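Local coordinates for glycoside hydrolase family protein (Novosphingobium sp. PP1Y, PDB 6Q2F), which probably hydrolyses terminal alpha-L-rhamnose residues from rhamnosylated substrates, as an alpha-L-rhamnosidase of the glycoside hydrolases, at residues 167-171 / 419-425; 652-656 / 1097-1102; 801-807 / 840-845. All blocks are in the same frame, centred on the assembly; numbering follows the deposited sequence.

Contact 1. Residues 167-171 / 419-425; sequences VGRLA and LKADGTL
A type I beta turn from Lys420 to Gly423, in the loop joining strands 413-414 and 428-429, leans its outgoing arm against the loop of Gly168, Arg169 and Leu170, beside the four-stranded antiparallel sheet of 151-160, 436-447, 206-217 and 413-414. The turn is closed by Gly423 N bonding Lys420 O, and Gly423 then offers its own carbonyl to the facing loop, where Leu170 N donates to Gly423 O at 2.7 Å, although the bond is bent, 137° at the hydrogen. Arg169 CA also approaches Gly423 O, and on the next residue the roles are exchanged: Thr424 CA gives a C-H...O contact to Gly168 O at 3.3 Å. Gly423 and Gly168 suit their places because both have positive phi angles, where a side chain would press on the preceding carbonyl. On the inner side, Leu170 CD1 meets Leu419 CD1 at 3.8 Å and Leu425 CD2 at 4.2 Å; both Leu170 and Leu419 touch Val211 of the sheet, Leu170 also Val440 and Leu419 Arg442. Arg169 NH1 stays 4.3 Å from Asp422 OD1, beyond a salt bridge. One bent backbone hydrogen bond, two C-H...O contacts and leucine packing thus join the loops, with at most a modest attraction between the charges.

Contact 2. Residues 652-656 / 1097-1102; sequences PWAFA and TWVNRL
With chi1 near -72° in Trp653 and -85° in Trp1098, CG of each lies beside its own backbone N and anti to the carbonyl carbon, and the two side chains run next to each other in the same direction. Their planes nevertheless stand 82° apart, so that Trp1098 turns an edge toward the face of Trp653 in an offset edge-to-face pair. The five-membered ring centroids are 5.3 Å apart, and Trp653 CD1 comes within 3.9 Å of Trp1098 CD1. Leu1102, one helical turn farther on, brings CD1 to 4.1 Å from Trp653 CE3, its side chain crossing the indole at about a right angle.

Beside the rings, the start of helix 1099-1105 fits against the 652-656 loop. Val1099 CG2 rests 3.4 Å from Trp653 O and 3.7 Å from Ala654 CA, with Ala654 CB 4.1 Å from the same methyl. Thr1097 divides its two branches: CG2 reaches 3.6 Å from Phe655 O, while OG1 accepts a weak capping bond from Val1099 N. Elsewhere, Trp1098 NE1 donates to Gln704 O, and Trp653 stacks with Tyr700.

The loop leaves the C-terminal end of strand 642-649 of the (beta/alpha)8 barrel, the strand carrying Glu644 of the sodium site, whereas the helix belongs to a C-terminal beta-sandwich domain resembling galactose-binding domains. What unites them is aromatic and aliphatic packing in a buried seam, with the Trp1098 indole N-H satisfied by a third segment.

Contact 3. Residues 801-807 / 840-845; sequences MTLAALR and EWSSLV
The 803-807 and 840-845 helical segments run in roughly the same direction, their axes 10.0 Å apart at closest approach and inclined at 35°, with Leu803 facing Trp841 and Leu806 facing Leu844. Helix 803-814 connects the parallel neighbours 788-794 and 818-820 of a mixed sheet, as in a beta-alpha-beta crossover, and helix 838-848 packs on it.

Leu806 fills the middle. Its CG is anti to the backbone N (chi1 -178°), which carries the branched end across to the other helix, where CD2 sits over one face of Trp841, 3.9 Å from the centroid of the five-membered ring and almost on its normal, a CH-pi contact. The same methyl is 3.7 Å from Val845 CG2, which also lies over this face, toward its rim. Leu844 slides past Leu806 in the opposite direction. Leu803 CD1 touches Trp841 CA and the CD1 of Leu844.

The indole edge is used as well: Trp841 NE1 donates at 2.9 Å to the O of selenomethionine Met801, two residues before helix 803-814, ahead of the N-cap residue Thr802. This acceptor lies near the ring plane, although the donor stands above the carbonyl plane.

At the other border, Arg807 and Glu840 form a side-on salt bridge. Arg807 NE meets Glu840 OE2 at 2.8 Å, coming from above the carboxylate plane, and Arg807 NH2 meets Glu840 OE1, also at 2.8 Å, on its syn side. Both oxygens lie near the guanidinium plane, but the two planes are turned 46° apart. Leu803 CD2 lies over one guanidinium face, toward its rim, and Arg807 CG packs on Leu844 CD1.

The interface thus combines a leucine-tryptophan centre with directional polar bonds at two borders, and the two-nitrogen grip should restrict rotation of the Glu840 carboxylate.

Overall arrangement
The three contacts lie far apart in a long, multidomain chain and share no residues. Contact 1 closes first along the sequence, between loops bordering the antiparallel sheet that contains strands 206-217 and 436-447. Contact 2 follows and spans 440 intervening residues, joining a loop after strand 642-649 to helix 1099-1105. Contact 3 is nested inside that span and pairs helices 803-814 and 838-848. Centres of contacts 1 and 2 are about 68 Å apart, on opposite sides of the chain's centre; contact 3 lies about 46 and 59 Å from them, centre to centre. Contact 3 spans only 32 residues within one domain, contact 1 joins sequence-distant loops beside one sheet, and contact 2 joins the barrel to the C-terminal sandwich.

Contact 1. Residues 167-171 / 419-425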
ATOM      1  N   VAL A 167       5.432 -46.776  23.330  1.00 90.98           N
ATOM      2  CA  VAL A 167       6.799 -47.261  23.436  1.00 94.32           C
ATOM      3  C   VAL A 167       7.663 -46.513  22.436  1.00 95.38           C
ATOM      4  O   VAL A 167       7.251 -46.274  21.293  1.00100.09           O
ATOM      5  CB  VAL A 167       6.891 -48.781  23.192  1.00 93.39           C
ATOM      6  CG1 VAL A 167       8.324 -49.268  23.378  1.00 91.82           C
ATOM      7  CG2 VAL A 167       5.938 -49.535  24.110  1.00 93.17           C
ATOM      8  N   GLY A 168       8.854 -46.137  22.874  1.00 90.53           N
ATOM      9  CA  GLY A 168       9.782 -45.441  22.016  1.00 84.73           C
ATOM     10  C   GLY A 168       9.563 -43.941  22.012  1.00 81.08           C
ATOM     11  O   GLY A 168       8.984 -43.340  22.924  1.00 78.48           O
ATOM     12  N   ARG A 169      10.030 -43.329  20.939  1.00 81.55           N
ATOM     13  CA  ARG A 169      10.089 -41.883  20.853  1.00 80.94           C
ATOM     14  C   ARG A 169       9.089 -41.346  19.843  1.00 72.00           C
ATOM     15  O   ARG A 169       8.932 -41.899  18.750  1.00 66.60           O
ATOM     16  CB  ARG A 169      11.499 -41.434  20.480  1.00 84.28           C
ATOM     17  CG  ARG A 169      12.513 -41.669  21.578  1.00 88.92           C
ATOM     18  CD  ARG A 169      13.773 -40.914  21.245  1.00 95.47           C
ATOM     19  NE  ARG A 169      14.429 -41.357  20.021  1.00101.37           N
ATOM     20  CZ  ARG A 169      15.295 -42.363  19.966  1.00103.47           C
ATOM     21  NH1 ARG A 169      15.630 -43.017  21.073  1.00106.25           N
ATOM     22  NH2 ARG A 169      15.836 -42.709  18.808  1.00103.60           N
ATOM     23  N   LEU A 170       8.415 -40.265  20.223  1.00 69.72           N
ATOM     24  CA  LEU A 170       7.659 -39.478  19.261  1.00 56.83           C
ATOM     25  C   LEU A 170       8.624 -38.839  18.277  1.00 54.80           C
ATOM     26  O   LEU A 170       9.499 -38.068  18.680  1.00 58.98           O
ATOM     27  CB  LEU A 170       6.843 -38.402  19.964  1.00 59.19           C
ATOM     28  CG  LEU A 170       5.427 -38.748  20.408  1.00 65.30           C
ATOM     29  CD1 LEU A 170       4.759 -37.515  20.984  1.00 54.31           C
ATOM     30  CD2 LEU A 170       4.628 -39.312  19.250  1.00 67.00           C
ATOM     31  N   ALA A 171       8.466 -39.168  16.994  1.00 52.86           N
ATOM     32  CA  ALA A 171       9.257 -38.544  15.936  1.00 48.41           C
ATOM     33  C   ALA A 171       9.246 -37.026  16.081  1.00 46.62           C
ATOM     34  O   ALA A 171       8.195 -36.413  16.267  1.00 45.62           O
ATOM     35  CB  ALA A 171       8.704 -38.938  14.562  1.00 44.50           C
ATOM     36  N   LEU A 419       5.678 -35.762  27.400  1.00 65.41           N
ATOM     37  CA  LEU A 419       6.828 -35.890  26.518  1.00 71.09           C
ATOM     38  C   LEU A 419       8.103 -35.559  27.285  1.00 70.99           C
ATOM     39  O   LEU A 419       8.208 -34.494  27.902  1.00 73.86           O
ATOM     40  CB  LEU A 419       6.683 -34.987  25.291  1.00 69.71           C
ATOM     41  CG  LEU A 419       7.613 -35.353  24.123  1.00 74.69           C
ATOM     42  CD1 LEU A 419       6.976 -35.025  22.791  1.00 79.01           C
ATOM     43  CD2 LEU A 419       8.944 -34.635  24.217  1.00 78.77           C
ATOM     44  N   LYS A 420       9.064 -36.478  27.253  1.00 68.90           N
ATOM     45  CA  LYS A 420      10.363 -36.281  27.881  1.00 75.84           C
ATOM     46  C   LYS A 420      11.372 -35.807  26.842  1.00 83.11           C
ATOM     47  O   LYS A 420      11.252 -36.113  25.652  1.00 85.36           O
ATOM     48  CB  LYS A 420      10.859 -37.576  28.526  1.00 79.67           C
ATOM     49  CG  LYS A 420       9.820 -38.290  29.364  1.00 81.50           C
ATOM     50  CD  LYS A 420       9.487 -37.504  30.619  1.00 84.31           C
ATOM     51  CE  LYS A 420       8.121 -37.892  31.157  1.00 84.60           C
ATOM     52  NZ  LYS A 420       7.980 -37.571  32.604  1.00 86.87           N
ATOM     53  N   ALA A 421      12.380 -35.059  27.311  1.00 86.56           N
ATOM     54  CA  ALA A 421      13.470 -34.625  26.436  1.00 89.88           C
ATOM     55  C   ALA A 421      14.043 -35.782  25.629  1.00 93.90           C
ATOM     56  O   ALA A 421      14.506 -35.586  24.496  1.00 91.68           O
ATOM     57  CB  ALA A 421      14.578 -33.970  27.262  1.00 84.41           C
ATOM     58  N   ASP A 422      14.008 -36.994  26.191  1.00 95.03           N
ATOM     59  CA  ASP A 422      14.463 -38.179  25.474  1.00 98.64           C
ATOM     60  C   ASP A 422      13.738 -38.371  24.152  1.00 98.55           C
ATOM     61  O   ASP A 422      14.262 -39.055  23.270  1.00100.98           O
ATOM     62  CB  ASP A 422      14.269 -39.423  26.347  1.00106.21           C
ATOM     63  CG  ASP A 422      14.816 -40.686  25.693  1.00115.94           C
ATOM     64  OD1 ASP A 422      15.362 -40.587  24.570  1.00122.21           O
ATOM     65  OD2 ASP A 422      14.696 -41.776  26.299  1.00116.11           O
ATOM     66  N   GLY A 423      12.561 -37.759  23.984  1.00 94.76           N
ATOM     67  CA  GLY A 423      11.676 -38.060  22.881  1.00 88.80           C
ATOM     68  C   GLY A 423      10.605 -39.077  23.211  1.00 81.34           C
ATOM     69  O   GLY A 423       9.673 -39.258  22.418  1.00 76.93           O
ATOM     70  N   THR A 424      10.709 -39.737  24.358  1.00 75.31           N
ATOM     71  CA  THR A 424       9.744 -40.739  24.769  1.00 70.34           C
ATOM     72  C   THR A 424       8.480 -40.089  25.311  1.00 60.77           C
ATOM     73  O   THR A 424       8.494 -38.958  25.810  1.00 62.06           O
ATOM     74  CB  THR A 424      10.353 -41.647  25.830  1.00 73.91           C
ATOM     75  OG1 THR A 424      10.762 -40.844  26.941  1.00 78.22           O
ATOM     76  CG2 THR A 424      11.566 -42.403  25.265  1.00 68.20           C
ATOM     77  N   LEU A 425       7.377 -40.822  25.211  1.00 64.13           N
ATOM     78  CA  LEU A 425       6.076 -40.363  25.685  1.00 65.52           C
ATOM     79  C   LEU A 425       5.554 -41.365  26.703  1.00 66.26           C
ATOM     80  O   LEU A 425       5.382 -42.542  26.380  1.00 66.51           O
ATOM     81  CB  LEU A 425       5.097 -40.217  24.519  1.00 57.19           C
ATOM     82  CG  LEU A 425       3.691 -39.706  24.830  1.00 50.90           C
ATOM     83  CD1 LEU A 425       3.721 -38.215  25.103  1.00 51.91           C
ATOM     84  CD2 LEU A 425       2.774 -40.032  23.669  1.00 47.50           C
TER

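Contact 2. Residues 652-656 / 1097-1102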
ATOM      1  N   PRO A 652      13.431   6.371 -17.467  1.00 37.80           N
ATOM      2  CA  PRO A 652      14.618   7.109 -16.993  1.00 38.36           C
ATOM      3  C   PRO A 652      14.512   8.613 -17.205  1.00 34.55           C
ATOM      4  O   PRO A 652      14.443   9.095 -18.337  1.00 30.85           O
ATOM      5  CB  PRO A 652      15.754   6.514 -17.829  1.00 38.74           C
ATOM      6  CG  PRO A 652      15.200   5.273 -18.429  1.00 45.55           C
ATOM      7  CD  PRO A 652      13.744   5.470 -18.584  1.00 37.39           C
ATOM      8  N   TRP A 653      14.538   9.358 -16.098  1.00 36.88           N
ATOM      9  CA  TRP A 653      14.544  10.824 -16.107  1.00 33.20           C
ATOM     10  C   TRP A 653      13.465  11.406 -17.018  1.00 36.81           C
ATOM     11  O   TRP A 653      13.588  12.524 -17.523  1.00 39.98           O
ATOM     12  CB  TRP A 653      15.931  11.363 -16.475  1.00 31.73           C
ATOM     13  CG  TRP A 653      16.913  11.143 -15.340  1.00 30.03           C
ATOM     14  CD1 TRP A 653      17.145  11.985 -14.289  1.00 25.83           C
ATOM     15  CD2 TRP A 653      17.750   9.992 -15.125  1.00 26.17           C
ATOM     16  NE1 TRP A 653      18.079  11.437 -13.446  1.00 33.13           N
ATOM     17  CE2 TRP A 653      18.464  10.215 -13.931  1.00 31.59           C
ATOM     18  CE3 TRP A 653      17.973   8.805 -15.834  1.00 32.66           C
ATOM     19  CZ2 TRP A 653      19.376   9.287 -13.418  1.00 30.62           C
ATOM     20  CZ3 TRP A 653      18.874   7.878 -15.317  1.00 31.67           C
ATOM     21  CH2 TRP A 653      19.562   8.124 -14.121  1.00 32.25           C
ATOM     22  N   ALA A 654      12.358  10.681 -17.186  1.00 31.98           N
ATOM     23  CA  ALA A 654      11.310  11.087 -18.116  1.00 42.17           C
ATOM     24  C   ALA A 654      10.185  11.883 -17.444  1.00 41.00           C
ATOM     25  O   ALA A 654       9.017  11.753 -17.826  1.00 46.08           O
ATOM     26  CB  ALA A 654      10.767   9.858 -18.843  1.00 41.38           C
ATOM     27  N   PHE A 655      10.504  12.733 -16.477  1.00 30.99           N
ATOM     28  CA  PHE A 655       9.460  13.478 -15.786  1.00 30.19           C
ATOM     29  C   PHE A 655       9.908  14.894 -15.474  1.00 31.58           C
ATOM     30  O   PHE A 655      10.996  15.118 -14.943  1.00 29.39           O
ATOM     31  CB  PHE A 655       9.043  12.786 -14.453  1.00 29.78           C
ATOM     32  CG  PHE A 655       8.613  11.366 -14.607  1.00 36.44           C
ATOM     33  CD1 PHE A 655       9.548  10.335 -14.541  1.00 35.35           C
ATOM     34  CD2 PHE A 655       7.269  11.055 -14.792  1.00 30.06           C
ATOM     35  CE1 PHE A 655       9.142   8.997 -14.657  1.00 38.27           C
ATOM     36  CE2 PHE A 655       6.847   9.725 -14.911  1.00 34.16           C
ATOM     37  CZ  PHE A 655       7.781   8.694 -14.840  1.00 35.83           C
ATOM     38  N   ALA A 656       9.050  15.831 -15.810  1.00 34.30           N
ATOM     39  CA  ALA A 656       9.092  17.198 -15.338  1.00 35.72           C
ATOM     40  C   ALA A 656       7.803  17.414 -14.561  1.00 32.14           C
ATOM     41  O   ALA A 656       6.889  16.588 -14.648  1.00 27.41           O
ATOM     42  CB  ALA A 656       9.208  18.187 -16.507  1.00 24.75           C
ATOM     43  N   THR A1097      13.905  18.005 -19.405  1.00 36.57           N
ATOM     44  CA  THR A1097      14.397  16.794 -18.757  1.00 36.49           C
ATOM     45  C   THR A1097      15.740  16.368 -19.359  1.00 37.74           C
ATOM     46  O   THR A1097      16.193  16.888 -20.381  1.00 41.04           O
ATOM     47  CB  THR A1097      13.404  15.642 -18.905  1.00 33.39           C
ATOM     48  OG1 THR A1097      13.289  15.294 -20.291  1.00 36.40           O
ATOM     49  CG2 THR A1097      12.020  16.008 -18.331  1.00 27.18           C
ATOM     50  N   TRP A1098      16.371  15.385 -18.709  1.00 38.14           N
ATOM     51  CA  TRP A1098      17.607  14.795 -19.218  1.00 33.11           C
ATOM     52  C   TRP A1098      17.405  13.907 -20.429  1.00 32.69           C
ATOM     53  O   TRP A1098      18.405  13.422 -20.972  1.00 35.61           O
ATOM     54  CB  TRP A1098      18.287  13.949 -18.140  1.00 28.83           C
ATOM     55  CG  TRP A1098      19.157  14.724 -17.235  1.00 30.44           C
ATOM     56  CD1 TRP A1098      18.938  14.994 -15.899  1.00 27.41           C
ATOM     57  CD2 TRP A1098      20.396  15.352 -17.579  1.00 30.53           C
ATOM     58  NE1 TRP A1098      19.984  15.746 -15.400  1.00 28.54           N
ATOM     59  CE2 TRP A1098      20.892  15.971 -16.408  1.00 27.40           C
ATOM     60  CE3 TRP A1098      21.150  15.435 -18.761  1.00 32.71           C
ATOM     61  CZ2 TRP A1098      22.101  16.683 -16.391  1.00 27.76           C
ATOM     62  CZ3 TRP A1098      22.356  16.136 -18.737  1.00 37.23           C
ATOM     63  CH2 TRP A1098      22.817  16.751 -17.562  1.00 34.80           C
ATOM     64  N   VAL A1099      16.163  13.674 -20.856  1.00 36.63           N
ATOM     65  CA  VAL A1099      15.891  12.626 -21.841  1.00 38.38           C
ATOM     66  C   VAL A1099      16.677  12.872 -23.128  1.00 42.22           C
ATOM     67  O   VAL A1099      17.292  11.955 -23.690  1.00 46.04           O
ATOM     68  CB  VAL A1099      14.377  12.536 -22.110  1.00 39.12           C
ATOM     69  CG1 VAL A1099      14.082  11.656 -23.319  1.00 30.53           C
ATOM     70  CG2 VAL A1099      13.657  12.017 -20.879  1.00 33.25           C
ATOM     71  N   ASN A1100      16.661  14.113 -23.616  1.00 42.90           N
ATOM     72  CA  ASN A1100      17.182  14.391 -24.946  1.00 41.31           C
ATOM     73  C   ASN A1100      18.702  14.283 -24.973  1.00 40.46           C
ATOM     74  O   ASN A1100      19.272  13.761 -25.933  1.00 47.07           O
ATOM     75  CB  ASN A1100      16.723  15.781 -25.411  1.00 40.37           C
ATOM     76  CG  ASN A1100      15.244  15.827 -25.796  1.00 48.84           C
ATOM     77  OD1 ASN A1100      14.540  14.817 -25.744  1.00 42.36           O
ATOM     78  ND2 ASN A1100      14.769  17.011 -26.189  1.00 39.65           N
ATOM     79  N   ARG A1101      19.379  14.782 -23.935  1.00 34.36           N
ATOM     80  CA  ARG A1101      20.835  14.644 -23.864  1.00 39.72           C
ATOM     81  C   ARG A1101      21.252  13.193 -23.663  1.00 42.05           C
ATOM     82  O   ARG A1101      22.351  12.803 -24.070  1.00 39.65           O
ATOM     83  CB  ARG A1101      21.395  15.505 -22.730  1.00 37.78           C
ATOM     84  CG  ARG A1101      22.911  15.616 -22.737  1.00 40.47           C
ATOM     85  CD  ARG A1101      23.388  16.240 -24.070  1.00 40.84           C
ATOM     86  NE  ARG A1101      23.912  15.250 -25.003  1.00 34.75           N
ATOM     87  CZ  ARG A1101      24.501  15.544 -26.161  1.00 42.42           C
ATOM     88  NH1 ARG A1101      24.646  16.803 -26.534  1.00 41.83           N
ATOM     89  NH2 ARG A1101      24.956  14.575 -26.944  1.00 36.88           N
ATOM     90  N   LEU A1102      20.404  12.397 -23.009  1.00 38.43           N
ATOM     91  CA  LEU A1102      20.657  10.967 -22.909  1.00 32.06           C
ATOM     92  C   LEU A1102      20.556  10.316 -24.279  1.00 39.61           C
ATOM     93  O   LEU A1102      21.430   9.543 -24.678  1.00 48.70           O
ATOM     94  CB  LEU A1102      19.665  10.322 -21.935  1.00 31.01           C
ATOM     95  CG  LEU A1102      19.838  10.576 -20.435  1.00 35.19           C
ATOM     96  CD1 LEU A1102      18.597  10.120 -19.684  1.00 28.97           C
ATOM     97  CD2 LEU A1102      21.069   9.817 -19.923  1.00 37.26           C
TER

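Contact 3. Residues 801-807 / 840-845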
HETATM    1  N   MSE A 801     -20.452 -11.240   9.978  1.00 30.55           N
HETATM    2  CA  MSE A 801     -20.217 -10.340  11.083  1.00 28.67           C
HETATM    3  C   MSE A 801     -20.221 -11.090  12.402  1.00 32.84           C
HETATM    4  O   MSE A 801     -21.030 -11.982  12.644  1.00 30.74           O
HETATM    5  CB  MSE A 801     -21.268  -9.231  11.095  1.00 34.71           C
HETATM    6  CG  MSE A 801     -21.013  -8.145  12.128  1.00 30.38           C
HETATM    7 SE   MSE A 801     -22.454  -6.856  12.087  0.73 28.32          SE
HETATM    8  CE  MSE A 801     -22.121  -6.117  10.338  1.00 26.63           C
ATOM      9  N   THR A 802     -19.298 -10.701  13.258  1.00 28.13           N
ATOM     10  CA  THR A 802     -19.127 -11.357  14.533  1.00 36.68           C
ATOM     11  C   THR A 802     -20.130 -10.795  15.553  1.00 38.14           C
ATOM     12  O   THR A 802     -20.675  -9.691  15.397  1.00 30.60           O
ATOM     13  CB  THR A 802     -17.674 -11.177  14.964  1.00 34.10           C
ATOM     14  OG1 THR A 802     -17.304 -12.211  15.865  1.00 67.75           O
ATOM     15  CG2 THR A 802     -17.469  -9.821  15.596  1.00 21.29           C
ATOM     16  N   LEU A 803     -20.414 -11.589  16.586  1.00 34.82           N
ATOM     17  CA  LEU A 803     -21.333 -11.116  17.613  1.00 37.85           C
ATOM     18  C   LEU A 803     -20.803  -9.842  18.254  1.00 34.43           C
ATOM     19  O   LEU A 803     -21.559  -8.897  18.489  1.00 33.24           O
ATOM     20  CB  LEU A 803     -21.574 -12.199  18.671  1.00 32.21           C
ATOM     21  CG  LEU A 803     -22.482 -11.731  19.820  1.00 30.52           C
ATOM     22  CD1 LEU A 803     -23.839 -11.260  19.297  1.00 30.70           C
ATOM     23  CD2 LEU A 803     -22.673 -12.829  20.851  1.00 36.20           C
ATOM     24  N   ALA A 804     -19.496  -9.794  18.515  1.00 27.04           N
ATOM     25  CA  ALA A 804     -18.880  -8.613  19.110  1.00 31.53           C
ATOM     26  C   ALA A 804     -19.114  -7.371  18.255  1.00 34.88           C
ATOM     27  O   ALA A 804     -19.420  -6.294  18.776  1.00 35.93           O
ATOM     28  CB  ALA A 804     -17.376  -8.845  19.301  1.00 24.61           C
ATOM     29  N   ALA A 805     -18.950  -7.491  16.936  1.00 27.17           N
ATOM     30  CA  ALA A 805     -19.226  -6.347  16.076  1.00 25.71           C
ATOM     31  C   ALA A 805     -20.708  -6.030  16.091  1.00 27.56           C
ATOM     32  O   ALA A 805     -21.101  -4.865  16.174  1.00 30.70           O
ATOM     33  CB  ALA A 805     -18.754  -6.609  14.641  1.00 20.77           C
ATOM     34  N   LEU A 806     -21.548  -7.063  15.999  1.00 27.15           N
ATOM     35  CA  LEU A 806     -22.989  -6.833  15.921  1.00 27.44           C
ATOM     36  C   LEU A 806     -23.505  -6.179  17.196  1.00 29.53           C
ATOM     37  O   LEU A 806     -24.369  -5.289  17.148  1.00 31.96           O
ATOM     38  CB  LEU A 806     -23.701  -8.153  15.654  1.00 29.92           C
ATOM     39  CG  LEU A 806     -25.215  -8.095  15.494  1.00 31.47           C
ATOM     40  CD1 LEU A 806     -25.585  -7.210  14.313  1.00 28.82           C
ATOM     41  CD2 LEU A 806     -25.731  -9.504  15.272  1.00 29.47           C
ATOM     42  N   ARG A 807     -22.964  -6.599  18.345  1.00 28.24           N
ATOM     43  CA  ARG A 807     -23.316  -5.990  19.621  1.00 35.90           C
ATOM     44  C   ARG A 807     -23.057  -4.492  19.602  1.00 33.00           C
ATOM     45  O   ARG A 807     -23.909  -3.691  20.001  1.00 34.88           O
ATOM     46  CB  ARG A 807     -22.514  -6.632  20.744  1.00 37.30           C
ATOM     47  CG  ARG A 807     -23.106  -7.924  21.285  1.00 36.68           C
ATOM     48  CD  ARG A 807     -22.056  -8.647  22.143  1.00 33.74           C
ATOM     49  NE  ARG A 807     -22.651  -9.713  22.936  1.00 39.69           N
ATOM     50  CZ  ARG A 807     -21.956 -10.553  23.687  1.00 38.59           C
ATOM     51  NH1 ARG A 807     -20.633 -10.448  23.732  1.00 39.34           N
ATOM     52  NH2 ARG A 807     -22.582 -11.489  24.389  1.00 39.99           N
ATOM     53  N   GLU A 840     -28.200 -14.793  20.920  1.00 38.06           N
ATOM     54  CA  GLU A 840     -28.110 -13.337  20.942  1.00 37.99           C
ATOM     55  C   GLU A 840     -27.797 -12.758  19.565  1.00 44.54           C
ATOM     56  O   GLU A 840     -28.342 -11.711  19.190  1.00 39.75           O
ATOM     57  CB  GLU A 840     -27.064 -12.893  21.967  1.00 33.93           C
ATOM     58  CG  GLU A 840     -26.885 -11.378  22.018  1.00 39.42           C
ATOM     59  CD  GLU A 840     -25.790 -10.950  22.975  1.00 43.70           C
ATOM     60  OE1 GLU A 840     -25.230 -11.822  23.672  1.00 44.52           O
ATOM     61  OE2 GLU A 840     -25.491  -9.742  23.021  1.00 44.92           O
ATOM     62  N   TRP A 841     -26.932 -13.426  18.798  1.00 42.97           N
ATOM     63  CA  TRP A 841     -26.615 -12.959  17.449  1.00 34.73           C
ATOM     64  C   TRP A 841     -27.883 -12.860  16.612  1.00 36.90           C
ATOM     65  O   TRP A 841     -28.141 -11.832  15.976  1.00 39.71           O
ATOM     66  CB  TRP A 841     -25.606 -13.908  16.794  1.00 35.93           C
ATOM     67  CG  TRP A 841     -25.014 -13.449  15.484  1.00 31.32           C
ATOM     68  CD1 TRP A 841     -23.799 -12.863  15.306  1.00 31.31           C
ATOM     69  CD2 TRP A 841     -25.597 -13.565  14.169  1.00 27.76           C
ATOM     70  NE1 TRP A 841     -23.585 -12.598  13.975  1.00 33.25           N
ATOM     71  CE2 TRP A 841     -24.671 -13.019  13.254  1.00 31.54           C
ATOM     72  CE3 TRP A 841     -26.797 -14.086  13.681  1.00 30.00           C
ATOM     73  CZ2 TRP A 841     -24.910 -12.968  11.883  1.00 29.08           C
ATOM     74  CZ3 TRP A 841     -27.035 -14.033  12.319  1.00 34.45           C
ATOM     75  CH2 TRP A 841     -26.098 -13.478  11.436  1.00 33.74           C
ATOM     76  N   SER A 842     -28.704 -13.916  16.633  1.00 37.43           N
ATOM     77  CA  SER A 842     -29.947 -13.922  15.868  1.00 47.22           C
ATOM     78  C   SER A 842     -30.936 -12.883  16.386  1.00 44.46           C
ATOM     79  O   SER A 842     -31.669 -12.273  15.602  1.00 46.33           O
ATOM     80  CB  SER A 842     -30.585 -15.311  15.901  1.00 44.50           C
ATOM     81  OG  SER A 842     -29.931 -16.196  15.004  1.00 53.06           O
ATOM     82  N   SER A 843     -30.996 -12.688  17.703  1.00 41.60           N
ATOM     83  CA  SER A 843     -31.916 -11.692  18.247  1.00 46.28           C
ATOM     84  C   SER A 843     -31.534 -10.298  17.775  1.00 39.80           C
ATOM     85  O   SER A 843     -32.397  -9.494  17.407  1.00 41.71           O
ATOM     86  CB  SER A 843     -31.924 -11.752  19.776  1.00 40.33           C
ATOM     87  OG  SER A 843     -32.356 -13.018  20.226  1.00 57.31           O
ATOM     88  N   LEU A 844     -30.236  -9.995  17.790  1.00 31.21           N
ATOM     89  CA  LEU A 844     -29.787  -8.676  17.376  1.00 34.65           C
ATOM     90  C   LEU A 844     -30.047  -8.460  15.893  1.00 36.27           C
ATOM     91  O   LEU A 844     -30.455  -7.368  15.486  1.00 43.39           O
ATOM     92  CB  LEU A 844     -28.304  -8.496  17.710  1.00 33.86           C
ATOM     93  CG  LEU A 844     -28.024  -8.380  19.212  1.00 34.41           C
ATOM     94  CD1 LEU A 844     -26.531  -8.313  19.479  1.00 36.54           C
ATOM     95  CD2 LEU A 844     -28.704  -7.147  19.779  1.00 30.50           C
ATOM     96  N   VAL A 845     -29.827  -9.491  15.070  1.00 34.01           N
ATOM     97  CA  VAL A 845     -30.154  -9.347  13.656  1.00 36.92           C
ATOM     98  C   VAL A 845     -31.645  -9.092  13.493  1.00 38.45           C
ATOM     99  O   VAL A 845     -32.054  -8.195  12.751  1.00 39.41           O
ATOM    100  CB  VAL A 845     -29.688 -10.574  12.855  1.00 38.00           C
ATOM    101  CG1 VAL A 845     -30.277 -10.534  11.452  1.00 36.75           C
ATOM    102  CG2 VAL A 845     -28.161 -10.593  12.764  1.00 36.41           C
TER